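Leucine-rich repeat protein TpLRR (Treponema pallidum, PDB 6MLX) is of unknown function but is a secreted, probably periplasmic protein whose leucine-rich repeats stack into an elongated solenoid that may serve in protein binding. Local coordinates at residues A[46-50]-A[51-55]; A[92-96]-A[97-101]; A[155-158]-A[159-162]. One frame throughout, in Å; residues are numbered along the deposited sequence.

Contact 1: residues A[46-50]-A[51-55]; sequences VEVAT and KAFYG
V48, the last residue of strand 43-48, packs against A52 and F53 at the corner where a leucine-rich-repeat coil leaves strand 43-48, which runs parallel to strand 70-71. Two overlapping reverse turns make that corner: type II from A49 to A52, then type I from K51 to Y54. The first is closed by A52 N donating to A49 O at 3.1 Å with an N-H...O angle of 140°; the amide nitrogen sits 36° out of the carbonyl plane and so misses the in-plane lone pairs. The second is closed by Y54 N and K51 O. K51, third in the type II turn, has the positive phi (59°) expected there.

Inside the bend, V48 CG1 lies anti to its own N and is thereby carried over to the turn, where it meets A52 CB at 3.8 Å. It also reaches F53 CE2 at 3.8 Å, arriving in the plane of the ring at its edge, with the two side chains crossing at about a right angle. The F53 ring stacks with F76 of the next coil and also meets the Y27 ring at a shallow angle. R26 NH1 bonds Y54 O, linking this loop to strand 22-27.

Outside the bend, K51 can be traced from its root. The positive phi brings CB close beside the T50 carbonyl, 3.2 Å from T50 O. CG runs beside the T50 methyl, CG2, at 3.7 Å. CD carries the chain past that methyl, and bends at chi3 and chi4 then turn its end away from T50. CE comes to rest over one face of the Y54 ring, 3.4 Å above the plane and displaced toward the rim, its closest ring atom being Y54 CE1 at 3.5 Å, while NZ lies farther from that carbon.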
loop_
_atom_site.group_PDB
_atom_site.type_symbol
_atom_site.label_atom_id
_atom_site.label_comp_id
_atom_site.label_asym_id
_atom_site.label_seq_id
_atom_site.Cartn_x
_atom_site.Cartn_y
_atom_site.Cartn_z
ATOM N N VAL A 46 17.708 4.035 1.162
ATOM C CA VAL A 46 16.629 4.875 1.683
ATOM C C VAL A 46 15.392 4.920 0.793
ATOM O O VAL A 46 14.359 5.461 1.230
ATOM C CB VAL A 46 17.121 6.312 1.952
ATOM C CG1 VAL A 46 18.175 6.307 3.047
ATOM C CG2 VAL A 46 17.675 6.914 0.686
ATOM N N GLU A 47 15.451 4.398 -0.432
ATOM C CA GLU A 47 14.323 4.525 -1.342
ATOM C C GLU A 47 14.279 3.342 -2.303
ATOM O O GLU A 47 15.322 2.863 -2.759
ATOM C CB GLU A 47 14.406 5.844 -2.112
ATOM C CG GLU A 47 13.341 6.031 -3.177
ATOM C CD GLU A 47 13.368 7.429 -3.774
ATOM O OE1 GLU A 47 12.879 7.616 -4.905
ATOM O OE2 GLU A 47 13.886 8.346 -3.106
ATOM N N VAL A 48 13.068 2.863 -2.586
ATOM C CA VAL A 48 12.822 1.933 -3.687
ATOM C C VAL A 48 12.154 2.734 -4.800
ATOM O O VAL A 48 10.977 3.094 -4.689
ATOM C CB VAL A 48 11.951 0.741 -3.260
ATOM C CG1 VAL A 48 11.683 -0.172 -4.462
ATOM C CG2 VAL A 48 12.585 -0.034 -2.122
ATOM N N ALA A 49 12.893 2.998 -5.880
ATOM C CA ALA A 49 12.472 3.954 -6.899
ATOM C C ALA A 49 11.327 3.419 -7.762
ATOM O O ALA A 49 10.983 2.232 -7.749
ATOM C CB ALA A 49 13.643 4.330 -7.809
ATOM N N THR A 50 10.741 4.344 -8.516
ATOM C CA THR A 50 9.727 4.079 -9.532
ATOM C C THR A 50 10.002 2.791 -10.304
ATOM O O THR A 50 11.075 2.621 -10.884
ATOM C CB THR A 50 9.677 5.275 -10.492
ATOM O OG1 THR A 50 9.141 6.421 -9.807
ATOM C CG2 THR A 50 8.807 4.972 -11.696
ATOM N N LYS A 51 9.032 1.863 -10.288
ATOM C CA LYS A 51 9.041 0.642 -11.104
ATOM C C LYS A 51 10.255 -0.260 -10.845
ATOM O O LYS A 51 10.636 -1.057 -11.712
ATOM C CB LYS A 51 8.965 0.966 -12.612
ATOM C CG LYS A 51 7.724 1.725 -13.061
ATOM C CD LYS A 51 7.725 2.047 -14.574
ATOM C CE LYS A 51 6.546 1.371 -15.288
ATOM N NZ LYS A 51 5.761 2.303 -16.220
ATOM N N ALA A 52 10.873 -0.179 -9.668
ATOM C CA ALA A 52 12.116 -0.916 -9.447
ATOM C C ALA A 52 11.895 -2.431 -9.460
ATOM O O ALA A 52 12.774 -3.187 -9.890
ATOM C CB ALA A 52 12.759 -0.469 -8.133
ATOM N N PHE A 53 10.738 -2.903 -8.990
ATOM C CA PHE A 53 10.417 -4.328 -9.066
ATOM C C PHE A 53 9.261 -4.582 -10.023
ATOM O O PHE A 53 8.543 -5.574 -9.889
ATOM C CB PHE A 53 10.079 -4.913 -7.694
ATOM C CG PHE A 53 11.217 -4.907 -6.718
ATOM C CD1 PHE A 53 11.872 -6.082 -6.389
ATOM C CD2 PHE A 53 11.623 -3.733 -6.115
ATOM C CE1 PHE A 53 12.914 -6.079 -5.475
ATOM C CE2 PHE A 53 12.659 -3.721 -5.208
ATOM C CZ PHE A 53 13.310 -4.895 -4.887
ATOM N N TYR A 54 9.065 -3.675 -10.971
ATOM C CA TYR A 54 7.961 -3.766 -11.911
ATOM C C TYR A 54 7.989 -5.103 -12.654
ATOM O O TYR A 54 9.004 -5.467 -13.259
ATOM C CB TYR A 54 8.059 -2.592 -12.876
ATOM C CG TYR A 54 6.952 -2.463 -13.870
ATOM C CD1 TYR A 54 5.834 -1.677 -13.597
ATOM C CD2 TYR A 54 7.026 -3.098 -15.095
ATOM C CE1 TYR A 54 4.813 -1.540 -14.518
ATOM C CE2 TYR A 54 6.006 -2.975 -16.029
ATOM C CZ TYR A 54 4.907 -2.187 -15.736
ATOM O OH TYR A 54 3.891 -2.057 -16.654
ATOM N N GLY A 55 6.884 -5.846 -12.575
ATOM C CA GLY A 55 6.757 -7.102 -13.288
ATOM C C GLY A 55 7.587 -8.260 -12.778
ATOM O O GLY A 55 7.748 -9.250 -13.500
#

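Contact 2: residues A[92-96]-A[97-101]; sequences REIRH and HAFHK
I94 and A98 meet at the tight end of this bend, CG2 to CB at 3.4 Å, shorter than a usual carbon-carbon contact. The same CG2, anti to the I94 backbone N, approaches F99 CE2 at 4.0 Å, the side chains crossing near a right angle. A98 N closes the type II turn on R95 O at 3.2 Å, and H100 N bonds H97 O in the type I turn that follows.

The outer side is polar and more open to solvent, with R95 on the surface and both histidines partly exposed. H96 and H97 touch rim to rim, ring planes 83° apart and neither ring over the other's face. One hydrogen bond joins H96 ND1 to H97 ND1 at 2.9 Å, nearly straight at 171°, and either nitrogen could be the donor. A chi1 of 65° wedges the H96 ring between its own N and carbonyl carbon and brings ND1 within range. H97 also stacks on H74 of the preceding coil. Nearby, R95 NE pairs with E93 OE2 at 3.5 Å, a long salt bridge.

F99 lies parallel to both F76 and F122, so the buried half contributes one rung to the phenylalanine spine inside a leucine-rich-repeat solenoid.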
loop_
_atom_site.group_PDB
_atom_site.type_symbol
_atom_site.label_atom_id
_atom_site.label_comp_id
_atom_site.label_asym_id
_atom_site.label_seq_id
_atom_site.Cartn_x
_atom_site.Cartn_y
_atom_site.Cartn_z
ATOM N N ARG A 92 7.831 5.988 5.260
ATOM C CA ARG A 92 6.992 7.180 5.379
ATOM C C ARG A 92 5.940 7.313 4.292
ATOM O O ARG A 92 4.869 7.862 4.560
ATOM C CB ARG A 92 7.842 8.460 5.348
ATOM C CG ARG A 92 9.177 8.355 6.058
ATOM C CD ARG A 92 9.069 8.875 7.481
ATOM N NE ARG A 92 8.835 10.309 7.413
ATOM C CZ ARG A 92 8.155 10.967 8.332
ATOM N NH1 ARG A 92 7.671 10.304 9.383
ATOM N NH2 ARG A 92 7.974 12.280 8.210
ATOM N N GLU A 93 6.224 6.857 3.070
ATOM C CA GLU A 93 5.351 7.118 1.931
ATOM C C GLU A 93 5.385 5.948 0.957
ATOM O O GLU A 93 6.446 5.376 0.687
ATOM C CB GLU A 93 5.751 8.403 1.196
ATOM C CG GLU A 93 4.871 8.736 -0.025
ATOM C CD GLU A 93 5.154 10.123 -0.590
ATOM O OE1 GLU A 93 6.087 10.769 -0.094
ATOM O OE2 GLU A 93 4.444 10.588 -1.513
ATOM N N ILE A 94 4.215 5.610 0.427
ATOM C CA ILE A 94 4.062 4.630 -0.641
ATOM C C ILE A 94 3.357 5.354 -1.779
ATOM O O ILE A 94 2.203 5.779 -1.630
ATOM C CB ILE A 94 3.262 3.400 -0.186
ATOM C CG1 ILE A 94 3.922 2.737 1.017
ATOM C CG2 ILE A 94 3.124 2.409 -1.320
ATOM C CD1 ILE A 94 3.136 1.585 1.588
ATOM N N ARG A 95 4.045 5.501 -2.911
ATOM C CA ARG A 95 3.536 6.293 -4.020
ATOM C C ARG A 95 2.567 5.479 -4.882
ATOM O O ARG A 95 2.358 4.279 -4.682
ATOM C CB ARG A 95 4.695 6.861 -4.837
ATOM C CG ARG A 95 5.471 7.890 -4.051
ATOM C CD ARG A 95 6.391 8.742 -4.886
ATOM N NE ARG A 95 6.725 9.946 -4.123
ATOM C CZ ARG A 95 7.823 10.674 -4.300
ATOM N NH1 ARG A 95 8.716 10.308 -5.209
ATOM N NH2 ARG A 95 8.034 11.747 -3.541
ATOM N N HIS A 96 1.957 6.154 -5.845
ATOM C CA HIS A 96 0.772 5.606 -6.486
ATOM C C HIS A 96 1.086 4.314 -7.253
ATOM O O HIS A 96 2.189 4.111 -7.773
ATOM C CB HIS A 96 0.120 6.664 -7.386
ATOM C CG HIS A 96 0.951 7.093 -8.554
ATOM N ND1 HIS A 96 0.883 6.469 -9.782
ATOM C CD2 HIS A 96 1.830 8.116 -8.697
ATOM C CE1 HIS A 96 1.702 7.072 -10.624
ATOM N NE2 HIS A 96 2.289 8.077 -9.994
ATOM N N HIS A 97 0.113 3.406 -7.245
ATOM C CA HIS A 97 0.157 2.111 -7.924
ATOM C C HIS A 97 1.263 1.199 -7.415
ATOM O O HIS A 97 1.577 0.203 -8.071
ATOM C CB HIS A 97 0.304 2.276 -9.453
ATOM C CG HIS A 97 -0.866 2.944 -10.109
ATOM N ND1 HIS A 97 -0.974 4.311 -10.216
ATOM C CD2 HIS A 97 -1.983 2.431 -10.684
ATOM C CE1 HIS A 97 -2.106 4.615 -10.825
ATOM N NE2 HIS A 97 -2.736 3.492 -11.122
ATOM N N ALA A 98 1.867 1.502 -6.263
ATOM C CA ALA A 98 3.075 0.787 -5.859
ATOM C C ALA A 98 2.867 -0.722 -5.791
ATOM O O ALA A 98 3.802 -1.482 -6.059
ATOM C CB ALA A 98 3.580 1.295 -4.514
ATOM N N PHE A 99 1.660 -1.179 -5.445
ATOM C CA PHE A 99 1.362 -2.609 -5.376
ATOM C C PHE A 99 0.207 -2.975 -6.291
ATOM O O PHE A 99 -0.532 -3.930 -6.035
ATOM C CB PHE A 99 1.074 -3.038 -3.939
ATOM C CG PHE A 99 2.252 -2.883 -3.030
ATOM C CD1 PHE A 99 3.253 -3.844 -3.009
ATOM C CD2 PHE A 99 2.374 -1.764 -2.216
ATOM C CE1 PHE A 99 4.351 -3.711 -2.184
ATOM C CE2 PHE A 99 3.473 -1.619 -1.375
ATOM C CZ PHE A 99 4.468 -2.599 -1.365
ATOM N N HIS A 100 0.046 -2.216 -7.369
ATOM C CA HIS A 100 -0.989 -2.506 -8.347
ATOM C C HIS A 100 -0.839 -3.937 -8.865
ATOM O O HIS A 100 0.267 -4.385 -9.185
ATOM C CB HIS A 100 -0.910 -1.467 -9.479
ATOM C CG HIS A 100 -1.810 -1.750 -10.641
ATOM N ND1 HIS A 100 -3.176 -1.564 -10.595
ATOM C CD2 HIS A 100 -1.534 -2.202 -11.887
ATOM C CE1 HIS A 100 -3.702 -1.898 -11.761
ATOM N NE2 HIS A 100 -2.725 -2.283 -12.563
ATOM N N LYS A 101 -1.957 -4.672 -8.883
ATOM C CA LYS A 101 -2.017 -6.049 -9.389
ATOM C C LYS A 101 -1.109 -7.011 -8.625
ATOM O O LYS A 101 -0.620 -7.993 -9.195
ATOM C CB LYS A 101 -1.680 -6.127 -10.884
ATOM C CG LYS A 101 -2.742 -5.591 -11.816
ATOM C CD LYS A 101 -2.252 -5.683 -13.259
ATOM C CE LYS A 101 -3.235 -6.471 -14.109
ATOM N NZ LYS A 101 -4.460 -5.627 -14.308
#

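Contact 3: residues A[155-158]-A[159-162]; sequences RLPV and GVKN
P157 and V160 meet through the nearest thing to a flat group in this contact, the puckered pyrrolidine ring; no aromatic ring or planar side chain takes part. Its CD approaches V160 CB at 4.2 Å, the two side chains crossing at a slant, while L133 and V137 of the preceding coil also touch the proline.

A type I turn from P157 to V160 sets this spacing. Its closing bond, V160 N to P157 O, is weak at 3.3 Å, although its N-H...O angle of 155° is reasonable. With a chi1 of 53°, V160 CG1 comes up to the oxygen end of that carbonyl, 3.2 Å from P157 O, and reaches L156 CB at 4.1 Å. A proline after a hydrophobic residue, followed three positions on by valine or leucine, recurs in several repeats, consistent with a BspA-type leucine-rich-repeat coil, and here the turn connects strand 153-155 to strand 162-163.

Side-chain amides of neighbouring coils hold the backbone: N135 OD1 accepts from V158 N, and N179 ND2 donates to L156 O. At the outer end of the turn V158 CB points away from residues 159-162, yet V158 CG1 stays 3.0 Å from G159 N.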
loop_
_atom_site.group_PDB
_atom_site.type_symbol
_atom_site.label_atom_id
_atom_site.label_comp_id
_atom_site.label_asym_id
_atom_site.label_seq_id
_atom_site.Cartn_x
_atom_site.Cartn_y
_atom_site.Cartn_z
ATOM N N ARG A 155 -9.434 -0.889 9.096
ATOM C CA ARG A 155 -9.449 0.059 10.202
ATOM C C ARG A 155 -8.809 1.353 9.717
ATOM O O ARG A 155 -7.667 1.348 9.244
ATOM C CB ARG A 155 -8.720 -0.477 11.432
ATOM C CG ARG A 155 -8.756 0.484 12.650
ATOM C CD ARG A 155 -7.765 0.042 13.745
ATOM N NE ARG A 155 -8.022 -1.325 14.198
ATOM C CZ ARG A 155 -7.137 -2.097 14.829
ATOM N NH1 ARG A 155 -5.913 -1.649 15.096
ATOM N NH2 ARG A 155 -7.476 -3.329 15.182
ATOM N N LEU A 156 -9.553 2.444 9.819
ATOM C CA LEU A 156 -9.094 3.746 9.376
ATOM C C LEU A 156 -8.221 4.407 10.441
ATOM O O LEU A 156 -8.318 4.079 11.629
ATOM C CB LEU A 156 -10.293 4.634 9.065
ATOM C CG LEU A 156 -11.199 4.180 7.918
ATOM C CD1 LEU A 156 -12.502 4.948 7.981
ATOM C CD2 LEU A 156 -10.513 4.400 6.589
ATOM N N PRO A 157 -7.363 5.353 10.042
ATOM C CA PRO A 157 -6.665 6.173 11.042
ATOM C C PRO A 157 -7.685 6.978 11.836
ATOM O O PRO A 157 -8.712 7.407 11.309
ATOM C CB PRO A 157 -5.766 7.090 10.197
ATOM C CG PRO A 157 -5.816 6.561 8.821
ATOM C CD PRO A 157 -7.121 5.848 8.678
ATOM N N VAL A 158 -7.389 7.199 13.114
ATOM C CA VAL A 158 -8.354 7.853 13.998
ATOM C C VAL A 158 -8.730 9.252 13.488
ATOM O O VAL A 158 -9.889 9.665 13.582
ATOM C CB VAL A 158 -7.814 7.880 15.447
ATOM C CG1 VAL A 158 -6.844 9.006 15.646
ATOM C CG2 VAL A 158 -8.944 7.993 16.430
ATOM N N GLY A 159 -7.788 9.991 12.925
ATOM C CA GLY A 159 -8.125 11.371 12.619
ATOM C C GLY A 159 -8.592 11.655 11.203
ATOM O O GLY A 159 -8.645 12.822 10.787
ATOM N N VAL A 160 -8.947 10.603 10.456
ATOM C CA VAL A 160 -9.093 10.730 9.006
ATOM C C VAL A 160 -10.166 11.753 8.663
ATOM O O VAL A 160 -11.281 11.722 9.194
ATOM C CB VAL A 160 -9.387 9.361 8.366
ATOM C CG1 VAL A 160 -10.555 8.678 9.029
ATOM C CG2 VAL A 160 -9.647 9.525 6.886
ATOM N N LYS A 161 -9.828 12.678 7.764
ATOM C CA LYS A 161 -10.732 13.773 7.445
ATOM C C LYS A 161 -11.553 13.558 6.176
ATOM O O LYS A 161 -12.652 14.112 6.072
ATOM C CB LYS A 161 -9.944 15.083 7.337
ATOM C CG LYS A 161 -9.192 15.366 8.608
ATOM C CD LYS A 161 -8.888 16.814 8.776
ATOM C CE LYS A 161 -7.555 17.133 8.212
ATOM N NZ LYS A 161 -7.019 18.261 9.018
ATOM N N ASN A 162 -11.072 12.759 5.230
ATOM C CA ASN A 162 -11.826 12.495 4.018
ATOM C C ASN A 162 -11.580 11.062 3.577
ATOM O O ASN A 162 -10.507 10.503 3.812
ATOM C CB ASN A 162 -11.411 13.440 2.887
ATOM C CG ASN A 162 -9.948 13.271 2.513
ATOM O OD1 ASN A 162 -9.080 13.241 3.379
ATOM N ND2 ASN A 162 -9.672 13.149 1.216
#

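Contacts 1 and 2 occupy equivalent corners of nearby coils, their centres about 10 Å apart and their strands in one sheet, with strand 70-71 between them. Each pairs a buried aliphatic-alanine-phenylalanine cluster with a polar outer surface, and F76 bridges the two phenylalanines. Outside, contact 1 has a lysine alkyl chain over a tyrosine, contact 2 a histidine pair. The centre of contact 2 is about 5 Å from that of the chain, against about 13 Å for contact 1. Contact 3, across the chain's centre from contact 1 (centres about 28 Å apart), is a proline-led turn into a strand: L156 and P157 are buried, V158 and G159 exposed, with longer apolar approaches and a weaker closing bond.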